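Local structure of Glyco_hydro_cc domain-containing protein (Blastomyces gilchristii, 6UB0) at residues A[144-147]-A[148-151]; A[151-154]-A[155-159]; A[53-56]-A[57-61]; A[91-95]-A[96-100]. The protein probably hydrolyses beta-1,3-glucans such as curdlan from a chain end, as an exo-beta-1,3-glucanase of glycoside hydrolase family 128 with a TIM-barrel catalytic core. One frame throughout, in Å; residues are numbered along the deposited sequence.

Contact 1 of 4, residues A[144-147]-A[148-151]; sequences HGPS and GNVD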
loop_
_atom_site.group_PDB
_atom_site.type_symbol
_atom_site.label_atom_id
_atom_site.label_comp_id
_atom_site.label_asym_id
_atom_site.label_seq_id
_atom_site.Cartn_x
_atom_site.Cartn_y
_atom_site.Cartn_z
ATOM N N HIS A 144 -11.137 -2.507 -2.714
ATOM C CA HIS A 144 -11.822 -2.113 -3.968
ATOM C C HIS A 144 -13.298 -2.497 -3.828
ATOM O O HIS A 144 -13.602 -3.565 -3.300
ATOM C CB HIS A 144 -11.256 -2.795 -5.203
ATOM C CG HIS A 144 -9.814 -2.500 -5.464
ATOM N ND1 HIS A 144 -9.398 -1.831 -6.615
ATOM C CD2 HIS A 144 -8.703 -2.806 -4.769
ATOM C CE1 HIS A 144 -8.089 -1.713 -6.604
ATOM N NE2 HIS A 144 -7.646 -2.284 -5.479
ATOM N N GLY A 145 -14.177 -1.641 -4.308
ATOM C CA GLY A 145 -15.612 -1.879 -4.153
ATOM C C GLY A 145 -16.375 -0.669 -4.650
ATOM O O GLY A 145 -15.786 0.404 -4.840
ATOM N N PRO A 146 -17.684 -0.844 -4.925
ATOM C CA PRO A 146 -18.500 0.296 -5.306
ATOM C C PRO A 146 -18.236 1.534 -4.264
ATOM O O PRO A 146 -17.995 1.197 -3.165
ATOM C CB PRO A 146 -19.919 -0.304 -5.318
ATOM C CG PRO A 146 -19.688 -1.760 -5.636
ATOM C CD PRO A 146 -18.426 -2.108 -4.882
ATOM N N SER A 147 -18.525 2.680 -4.866
ATOM C CA SER A 147 -18.444 4.037 -4.265
ATOM C C SER A 147 -19.406 4.203 -3.070
ATOM O O SER A 147 -19.060 4.996 -2.170
ATOM C CB SER A 147 -18.743 5.050 -5.341
ATOM O OG SER A 147 -19.983 4.652 -6.018
ATOM N N GLY A 148 -20.559 3.508 -3.072
ATOM C CA GLY A 148 -21.615 3.548 -2.030
ATOM C C GLY A 148 -21.393 2.501 -0.954
ATOM O O GLY A 148 -22.088 2.549 0.071
ATOM N N ASN A 149 -20.443 1.580 -1.169
ATOM C CA ASN A 149 -19.994 0.590 -0.149
ATOM C C ASN A 149 -18.919 1.202 0.759
ATOM O O ASN A 149 -17.984 0.503 1.106
ATOM C CB ASN A 149 -19.511 -0.707 -0.801
ATOM C CG ASN A 149 -20.642 -1.511 -1.412
ATOM O OD1 ASN A 149 -21.762 -1.014 -1.552
ATOM N ND2 ASN A 149 -20.350 -2.741 -1.787
ATOM N N VAL A 150 -19.100 2.447 1.176
ATOM C CA VAL A 150 -18.119 3.236 1.978
ATOM C C VAL A 150 -18.007 2.660 3.385
ATOM O O VAL A 150 -16.896 2.645 3.940
ATOM C CB VAL A 150 -18.535 4.708 2.100
ATOM C CG1 VAL A 150 -17.595 5.451 3.037
ATOM C CG2 VAL A 150 -18.637 5.391 0.746
ATOM N N ASP A 151 -19.130 2.292 3.997
ATOM C CA ASP A 151 -19.067 1.770 5.383
ATOM C C ASP A 151 -18.045 0.607 5.403
ATOM O O ASP A 151 -17.213 0.372 6.354
ATOM C CB ASP A 151 -20.440 1.298 5.862
ATOM C CG ASP A 151 -21.504 2.244 5.352
ATOM O OD1 ASP A 151 -21.560 3.348 5.908
ATOM O OD2 ASP A 151 -22.185 1.890 4.332
#

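Contact 2 of 4, residues A[151-154]-A[155-159]; sequences DDFK and RYVSE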
loop_
_atom_site.group_PDB
_atom_site.type_symbol
_atom_site.label_atom_id
_atom_site.label_comp_id
_atom_site.label_asym_id
_atom_site.label_seq_id
_atom_site.Cartn_x
_atom_site.Cartn_y
_atom_site.Cartn_z
ATOM N N ASP A 151 -19.130 2.292 3.997
ATOM C CA ASP A 151 -19.067 1.770 5.383
ATOM C C ASP A 151 -18.045 0.607 5.403
ATOM O O ASP A 151 -17.213 0.372 6.354
ATOM C CB ASP A 151 -20.440 1.298 5.862
ATOM C CG ASP A 151 -21.504 2.244 5.352
ATOM O OD1 ASP A 151 -21.560 3.348 5.908
ATOM O OD2 ASP A 151 -22.185 1.890 4.332
ATOM N N ASP A 152 -18.281 -0.342 4.450
ATOM C CA ASP A 152 -17.517 -1.608 4.384
ATOM C C ASP A 152 -16.030 -1.221 4.305
ATOM O O ASP A 152 -15.209 -1.875 4.985
ATOM C CB ASP A 152 -17.990 -2.504 3.244
ATOM C CG ASP A 152 -17.089 -3.692 2.989
ATOM O OD1 ASP A 152 -16.956 -4.546 3.900
ATOM O OD2 ASP A 152 -16.533 -3.773 1.873
ATOM N N PHE A 153 -15.714 -0.174 3.549
ATOM C CA PHE A 153 -14.328 0.367 3.479
ATOM C C PHE A 153 -13.803 0.501 4.919
ATOM O O PHE A 153 -12.839 -0.172 5.292
ATOM C CB PHE A 153 -14.231 1.657 2.659
ATOM C CG PHE A 153 -12.850 2.265 2.710
ATOM C CD1 PHE A 153 -11.791 1.714 1.991
ATOM C CD2 PHE A 153 -12.584 3.326 3.557
ATOM C CE1 PHE A 153 -10.514 2.259 2.080
ATOM C CE2 PHE A 153 -11.308 3.862 3.654
ATOM C CZ PHE A 153 -10.279 3.336 2.904
ATOM N N LYS A 154 -14.497 1.270 5.741
ATOM C CA LYS A 154 -14.029 1.735 7.075
ATOM C C LYS A 154 -13.915 0.566 8.053
ATOM O O LYS A 154 -13.015 0.592 8.908
ATOM C CB LYS A 154 -14.998 2.809 7.562
ATOM C CG LYS A 154 -15.138 3.974 6.593
ATOM C CD LYS A 154 -16.153 5.022 7.025
ATOM C CE LYS A 154 -15.536 6.144 7.825
ATOM N NZ LYS A 154 -16.458 7.289 7.983
ATOM N N ARG A 155 -14.834 -0.396 7.962
ATOM C CA ARG A 155 -14.928 -1.592 8.836
ATOM C C ARG A 155 -13.663 -2.410 8.585
ATOM O O ARG A 155 -12.906 -2.759 9.549
ATOM C CB ARG A 155 -16.236 -2.316 8.455
ATOM C CG ARG A 155 -16.462 -3.697 9.063
ATOM C CD ARG A 155 -15.544 -4.810 8.538
ATOM N NE ARG A 155 -15.623 -5.073 7.088
ATOM C CZ ARG A 155 -14.912 -6.001 6.424
ATOM N NH1 ARG A 155 -14.022 -6.751 7.055
ATOM N NH2 ARG A 155 -15.075 -6.153 5.117
ATOM N N TYR A 156 -13.437 -2.658 7.292
ATOM C CA TYR A 156 -12.283 -3.412 6.763
ATOM C C TYR A 156 -10.999 -2.806 7.345
ATOM O O TYR A 156 -10.141 -3.517 7.834
ATOM C CB TYR A 156 -12.287 -3.404 5.229
ATOM C CG TYR A 156 -11.050 -4.040 4.662
ATOM C CD1 TYR A 156 -10.924 -5.410 4.578
ATOM C CD2 TYR A 156 -9.983 -3.270 4.217
ATOM C CE1 TYR A 156 -9.778 -6.011 4.081
ATOM C CE2 TYR A 156 -8.822 -3.859 3.736
ATOM C CZ TYR A 156 -8.714 -5.232 3.663
ATOM O OH TYR A 156 -7.598 -5.793 3.132
ATOM N N VAL A 157 -10.860 -1.492 7.241
ATOM C CA VAL A 157 -9.605 -0.781 7.649
ATOM C C VAL A 157 -9.423 -0.934 9.164
ATOM O O VAL A 157 -8.290 -1.251 9.638
ATOM C CB VAL A 157 -9.624 0.695 7.212
ATOM C CG1 VAL A 157 -8.388 1.410 7.703
ATOM C CG2 VAL A 157 -9.747 0.825 5.703
ATOM N N SER A 158 -10.500 -0.735 9.905
ATOM C CA SER A 158 -10.535 -0.946 11.371
ATOM C C SER A 158 -10.188 -2.397 11.677
ATOM O O SER A 158 -9.352 -2.611 12.523
ATOM C CB SER A 158 -11.848 -0.549 11.909
ATOM O OG SER A 158 -12.199 0.715 11.358
ATOM N N GLU A 159 -10.782 -3.344 10.966
ATOM C CA GLU A 159 -10.528 -4.791 11.192
ATOM C C GLU A 159 -9.047 -5.078 10.918
ATOM O O GLU A 159 -8.444 -5.876 11.684
ATOM C CB GLU A 159 -11.462 -5.621 10.318
ATOM C CG GLU A 159 -11.710 -7.025 10.844
ATOM C CD GLU A 159 -13.070 -7.573 10.446
ATOM O OE1 GLU A 159 -13.519 -7.262 9.312
ATOM O OE2 GLU A 159 -13.707 -8.287 11.285
#

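Contact 3 of 4, residues A[53-56]-A[57-61]; sequences GSWN and ADAEA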
loop_
_atom_site.group_PDB
_atom_site.type_symbol
_atom_site.label_atom_id
_atom_site.label_comp_id
_atom_site.label_asym_id
_atom_site.label_seq_id
_atom_site.Cartn_x
_atom_site.Cartn_y
_atom_site.Cartn_z
ATOM N N GLY A 53 15.097 -12.782 -6.829
ATOM C CA GLY A 53 16.354 -12.700 -7.578
ATOM C C GLY A 53 17.113 -11.411 -7.346
ATOM O O GLY A 53 18.317 -11.497 -7.206
ATOM N N SER A 54 16.441 -10.253 -7.331
ATOM C CA SER A 54 17.090 -8.912 -7.308
ATOM C C SER A 54 16.882 -8.196 -5.968
ATOM O O SER A 54 17.493 -7.128 -5.743
ATOM C CB SER A 54 16.622 -8.072 -8.468
ATOM O OG SER A 54 15.284 -7.673 -8.286
ATOM N N TRP A 55 16.027 -8.736 -5.109
ATOM C CA TRP A 55 15.548 -8.027 -3.895
ATOM C C TRP A 55 16.726 -7.536 -3.039
ATOM O O TRP A 55 16.692 -6.401 -2.563
ATOM C CB TRP A 55 14.638 -8.928 -3.081
ATOM C CG TRP A 55 14.134 -8.233 -1.872
ATOM C CD1 TRP A 55 14.260 -8.625 -0.576
ATOM C CD2 TRP A 55 13.427 -6.989 -1.864
ATOM N NE1 TRP A 55 13.695 -7.697 0.247
ATOM C CE2 TRP A 55 13.129 -6.710 -0.516
ATOM C CE3 TRP A 55 12.983 -6.116 -2.867
ATOM C CZ2 TRP A 55 12.392 -5.592 -0.144
ATOM C CZ3 TRP A 55 12.275 -4.993 -2.494
ATOM C CH2 TRP A 55 11.991 -4.734 -1.156
ATOM N N ASN A 56 17.741 -8.365 -2.812
ATOM C CA ASN A 56 18.907 -7.907 -2.016
ATOM C C ASN A 56 19.312 -6.538 -2.586
ATOM O O ASN A 56 19.368 -5.532 -1.780
ATOM C CB ASN A 56 19.900 -9.059 -2.024
ATOM C CG ASN A 56 19.031 -10.293 -1.959
ATOM O OD1 ASN A 56 18.536 -10.789 -2.996
ATOM N ND2 ASN A 56 18.597 -10.603 -0.749
ATOM N N ALA A 57 19.688 -6.591 -3.882
ATOM C CA ALA A 57 20.306 -5.482 -4.638
ATOM C C ALA A 57 19.344 -4.315 -4.618
ATOM O O ALA A 57 19.785 -3.191 -4.404
ATOM C CB ALA A 57 20.603 -5.914 -6.048
ATOM N N ASP A 58 18.054 -4.592 -4.801
ATOM C CA ASP A 58 17.019 -3.532 -4.935
ATOM C C ASP A 58 16.852 -2.827 -3.588
ATOM O O ASP A 58 16.914 -1.594 -3.579
ATOM C CB ASP A 58 15.709 -4.116 -5.460
ATOM C CG ASP A 58 15.791 -4.796 -6.820
ATOM O OD1 ASP A 58 16.444 -4.250 -7.725
ATOM O OD2 ASP A 58 15.107 -5.837 -6.978
ATOM N N ALA A 59 16.712 -3.575 -2.481
ATOM C CA ALA A 59 16.630 -2.995 -1.117
ATOM C C ALA A 59 17.885 -2.118 -0.865
ATOM O O ALA A 59 17.791 -1.020 -0.237
ATOM C CB ALA A 59 16.463 -4.093 -0.086
ATOM N N GLU A 60 19.048 -2.558 -1.358
ATOM C CA GLU A 60 20.315 -1.803 -1.153
ATOM C C GLU A 60 20.223 -0.412 -1.801
ATOM O O GLU A 60 20.520 0.536 -1.079
ATOM C CB GLU A 60 21.528 -2.584 -1.677
ATOM C CG GLU A 60 22.286 -3.517 -0.685
ATOM C CD GLU A 60 22.380 -3.288 0.879
ATOM O OE1 GLU A 60 22.540 -2.128 1.284
ATOM O OE2 GLU A 60 22.430 -4.290 1.661
ATOM N N ALA A 61 19.887 -0.285 -3.100
ATOM C CA ALA A 61 19.826 1.008 -3.839
ATOM C C ALA A 61 18.897 1.987 -3.117
ATOM O O ALA A 61 19.254 3.205 -3.004
ATOM C CB ALA A 61 19.363 0.786 -5.263
#

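Contact 4 of 4, residues A[91-95]-A[96-100]; sequences AAYQK and YMNPY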
loop_
_atom_site.group_PDB
_atom_site.type_symbol
_atom_site.label_atom_id
_atom_site.label_comp_id
_atom_site.label_asym_id
_atom_site.label_seq_id
_atom_site.Cartn_x
_atom_site.Cartn_y
_atom_site.Cartn_z
ATOM N N ALA A 91 7.946 -17.612 5.431
ATOM C CA ALA A 91 9.290 -18.103 5.090
ATOM C C ALA A 91 10.011 -17.025 4.300
ATOM O O ALA A 91 11.124 -16.648 4.695
ATOM C CB ALA A 91 9.189 -19.398 4.309
ATOM N N ALA A 92 9.409 -16.563 3.211
ATOM C CA ALA A 92 10.083 -15.642 2.276
ATOM C C ALA A 92 10.190 -14.259 2.928
ATOM O O ALA A 92 11.101 -13.506 2.545
ATOM C CB ALA A 92 9.339 -15.608 0.975
ATOM N N TYR A 93 9.251 -13.933 3.830
ATOM C CA TYR A 93 9.257 -12.632 4.534
ATOM C C TYR A 93 10.504 -12.624 5.399
ATOM O O TYR A 93 11.356 -11.754 5.169
ATOM C CB TYR A 93 8.050 -12.376 5.438
ATOM C CG TYR A 93 7.961 -10.934 5.881
ATOM C CD1 TYR A 93 7.344 -9.953 5.102
ATOM C CD2 TYR A 93 8.508 -10.530 7.090
ATOM C CE1 TYR A 93 7.287 -8.618 5.518
ATOM C CE2 TYR A 93 8.460 -9.210 7.511
ATOM C CZ TYR A 93 7.848 -8.243 6.734
ATOM O OH TYR A 93 7.847 -6.966 7.232
ATOM N N GLN A 94 10.558 -13.606 6.314
ATOM C CA GLN A 94 11.634 -13.781 7.318
ATOM C C GLN A 94 12.961 -13.764 6.595
ATOM O O GLN A 94 13.885 -13.101 7.119
ATOM C CB GLN A 94 11.445 -15.069 8.104
ATOM C CG GLN A 94 10.528 -14.828 9.282
ATOM C CD GLN A 94 10.302 -16.106 10.026
ATOM O OE1 GLN A 94 11.174 -16.578 10.748
ATOM N NE2 GLN A 94 9.120 -16.650 9.863
ATOM N N LYS A 95 13.019 -14.444 5.452
ATOM C CA LYS A 95 14.234 -14.550 4.607
ATOM C C LYS A 95 14.615 -13.203 3.978
ATOM O O LYS A 95 15.799 -12.857 4.059
ATOM C CB LYS A 95 14.095 -15.606 3.511
ATOM C CG LYS A 95 15.331 -15.799 2.638
ATOM C CD LYS A 95 15.315 -17.137 1.874
ATOM C CE LYS A 95 15.978 -17.063 0.507
ATOM N NZ LYS A 95 17.452 -17.289 0.554
ATOM N N TYR A 96 13.683 -12.520 3.313
ATOM C CA TYR A 96 13.984 -11.474 2.299
ATOM C C TYR A 96 13.704 -10.068 2.856
ATOM O O TYR A 96 14.349 -9.120 2.395
ATOM C CB TYR A 96 13.201 -11.731 1.002
ATOM C CG TYR A 96 13.775 -12.806 0.109
ATOM C CD1 TYR A 96 14.946 -12.585 -0.595
ATOM C CD2 TYR A 96 13.114 -14.013 -0.094
ATOM C CE1 TYR A 96 15.480 -13.546 -1.439
ATOM C CE2 TYR A 96 13.623 -14.985 -0.950
ATOM C CZ TYR A 96 14.821 -14.751 -1.621
ATOM O OH TYR A 96 15.386 -15.700 -2.452
ATOM N N MET A 97 12.807 -9.932 3.837
ATOM C CA MET A 97 12.478 -8.629 4.467
ATOM C C MET A 97 13.199 -8.416 5.831
ATOM O O MET A 97 13.805 -7.324 6.008
ATOM C CB MET A 97 10.962 -8.534 4.621
ATOM C CG MET A 97 10.228 -8.748 3.279
ATOM S SD MET A 97 10.298 -7.350 2.119
ATOM C CE MET A 97 9.604 -6.025 3.107
ATOM N N ASN A 98 13.039 -9.326 6.812
ATOM C CA ASN A 98 13.576 -9.176 8.203
ATOM C C ASN A 98 15.001 -8.621 8.233
ATOM O O ASN A 98 15.364 -7.965 9.193
ATOM C CB ASN A 98 13.633 -10.500 8.974
ATOM C CG ASN A 98 12.374 -10.779 9.764
ATOM O OD1 ASN A 98 11.317 -10.262 9.435
ATOM N ND2 ASN A 98 12.460 -11.607 10.793
ATOM N N PRO A 99 15.891 -9.042 7.308
ATOM C CA PRO A 99 17.260 -8.530 7.214
ATOM C C PRO A 99 17.465 -7.015 7.140
ATOM O O PRO A 99 18.494 -6.595 7.500
ATOM C CB PRO A 99 17.788 -9.071 5.874
ATOM C CG PRO A 99 16.697 -10.004 5.334
ATOM C CD PRO A 99 15.733 -10.246 6.475
ATOM N N TYR A 100 16.502 -6.275 6.600
ATOM C CA TYR A 100 16.550 -4.797 6.454
ATOM C C TYR A 100 15.847 -4.101 7.616
ATOM O O TYR A 100 15.628 -2.907 7.534
ATOM C CB TYR A 100 15.943 -4.411 5.107
ATOM C CG TYR A 100 16.662 -5.102 3.991
ATOM C CD1 TYR A 100 17.862 -4.607 3.541
ATOM C CD2 TYR A 100 16.196 -6.306 3.472
ATOM C CE1 TYR A 100 18.564 -5.240 2.542
ATOM C CE2 TYR A 100 16.922 -6.987 2.513
ATOM C CZ TYR A 100 18.112 -6.448 2.062
ATOM O OH TYR A 100 18.843 -7.058 1.097
#

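Contact 1 of 4, residues A[144-147]-A[148-151]
A type I beta turn from Pro146 to Asn149 links the end of strand 138-146 to the start of helix 150-166, at the beta-to-alpha step of a beta-alpha-beta unit in the TIM barrel. The turn closes through the backbone: Asn149 N donates to Pro146 O over 3.2 Å, with an N-H...O angle of 144°. The donor stands well above the carbonyl plane, 63° out of it, so the oxygen is not approached on a lone pair. Asn149 then brings its side chain back across the turn, and the two side chains run obliquely past each other. With CG beside its own backbone N (chi1 -70°), the amide nitrogen ND2 comes to 3.7 Å from Pro146 CD, a van der Waals contact against the proline ring. On the helix side, Val150 CG2 lies 3.0 Å from Ser147 O, a tight approach of a methyl group to a carbonyl. Val150 itself packs on Phe189, Glu192 and Val193 of helix 183-199, while Ser147 OG makes a weak hydrogen bond to Gln180 O. Further back on the strand, His144 belongs to the glycan pocket and hydrogen-bonds Glu176 and Glu178. Asn149 holds the N-cap position, but its side chain makes no capping bond. One bent backbone bond and van der Waals touches therefore make up the contact, and the Asn149 amide meets Pro146 only through the latter.

Contact 2 of 4, residues A[151-154]-A[155-159]
Asp152 and Arg155 meet one turn apart on helix 150-166, the helix of the beta-alpha-beta unit between strands 138-146 and 172-180. Their side chains run alongside each other in the same direction, and Arg155 NH2 donates to Asp152 OD1 over 2.8 Å in an almost straight bond of 175°. The oxygen is met on its syn side and lies practically in the guanidinium plane, while the two flat groups are turned 33° apart. Bends at chi2 and chi3 fold the arginine back along the helix to make this salt bridge. Its NH1 has a second carboxylate partner in Glu159 OE1, which extends the salt bridge to a network of three residues, although this bond is modelled very short and its exact length is doubtful. Tyr156 CB sits over the centre of one guanidinium face. Asp152 OD2 is satisfied separately, by Trp143 NE1.

Backbone pairing is regular: Arg155 N, Tyr156 N and Val157 N donate to Asp151 O, Asp152 O and Phe153 O. The charged end of Lys154 turns to helix 183-199, where NZ pairs with Glu192 and lies against Trp196. Tyr156 OH hydrogen-bonds Ser112 O.

On the buried side, Val157 CG2 lies over one face of the Phe153 ring in a CH-pi contact, 3.9 Å from the centroid, and offset toward the rim at CZ. Lys154 O takes two donors from one residue, which approach from opposite faces of its plane: Ser158 N at 3.0 Å, and Ser158 OG, which donates over 2.6 Å.

Contact 3 of 4, residues A[53-56]-A[57-61]
Trp55 and Ala59 meet one turn apart on helix 52-64 of the TIM-barrel catalytic core, joined by both backbone and side chain. The backbone bonds are of the i to i+4 kind. Ala59 N donates to Trp55 O at 2.8 Å and nearly straight, with an angle of 173°; Asp58 N reaches Ser54 O at 2.8 Å, and Glu60 N reaches Asn56 O over a longer 3.0 Å with a more bent angle.

The apolar contact is a methyl group over an aromatic face. Because Trp55 CG stands anti to the backbone N (chi1 -179°), the indole leans along the helix, and Ala59 CB comes 4.3 Å from Trp55 CE2, displaced toward the rim of the ring system. Asp58 CB approaches the same indole obliquely, 4.3 Å from Trp55 CE3. Beyond the helix, Trp55 packs on Leu46 and Met97, and its NE1 makes a weak hydrogen bond to Tyr96 O.

The acidic side chains look to charged partners elsewhere: Asp58 OD1 forms a salt bridge with Arg32, and Glu60 OE1 one with Arg103. The Asp58 carboxylate also lies against the Ser54 side chain, but the modelled approach is too close to support a bond type. Packing and charge pairing thus adjoin: Asp58 sets its CB against the indole and its OD1 in the bridge to Arg32, which would be expected to stabilise the carboxylate in its buried setting.

Contact 4 of 4, residues A[91-95]-A[96-100]
Helix 86-96 ends here and gives way to a short 3-10 turn at 98-100, with Tyr93 O gathering the closing backbone bonds: Met97 N donates to it at 2.7 Å, while Tyr96 N and Asn98 N add only weak ones. Tyr96 N also bonds to Ala92 O, bent to 138°. This helix end leads toward strand 105-111 of the TIM barrel.

Met97 covers one face of the Tyr93 ring, its CB 3.6 Å from the centroid and only 6° off the ring normal, a CH-pi contact over the centre. The two side chains cross at about a right angle, and CG adds a touch on Tyr93 CD1. The bend at chi2 (-75°) carries the sulfur off to the side, where SD makes an oblique Met-aromatic contact with the same ring. Asn98 OD1 stands 3.6 Å from Tyr93 CE2, with amide and ring planes almost perpendicular. That amide is held from outside, ND2 by Asn133 O and OD1 by Lys135 N; Tyr93 OH bonds Lys135 O.

On the more exposed side, Lys95 and Tyr96 run together in the same direction, with Lys95 CG over one face of the tyrosine ring in a second CH-pi contact. Tyr96 also stacks with Tyr52 and touches Ala92. The lysine chain follows that ring to its phenol end, where Lys95 CE lies 3.3 Å from Tyr96 OH.

How the contacts relate
From the N terminus, contact 3 comes first, a helical turn within 52-64, followed by contact 4, where helix 86-96 ends in a 3-10 turn. The two pack together in space: Ala59 lies on Tyr100, and Asn56 O is 3.3 Å from Tyr100 OH, probably hydrogen-bonded, so helix 52-64 is tied to the end of helix 86-96 and the 3-10 turn after it. Contact 1 then closes the turn between strand 138-146 and helix 150-166, and contact 2 continues along that helix, sharing Asp151. None nests within or crosses another. Contacts 1 and 3 lie on opposite sides of the chain's centre, their centres about 37 Å apart.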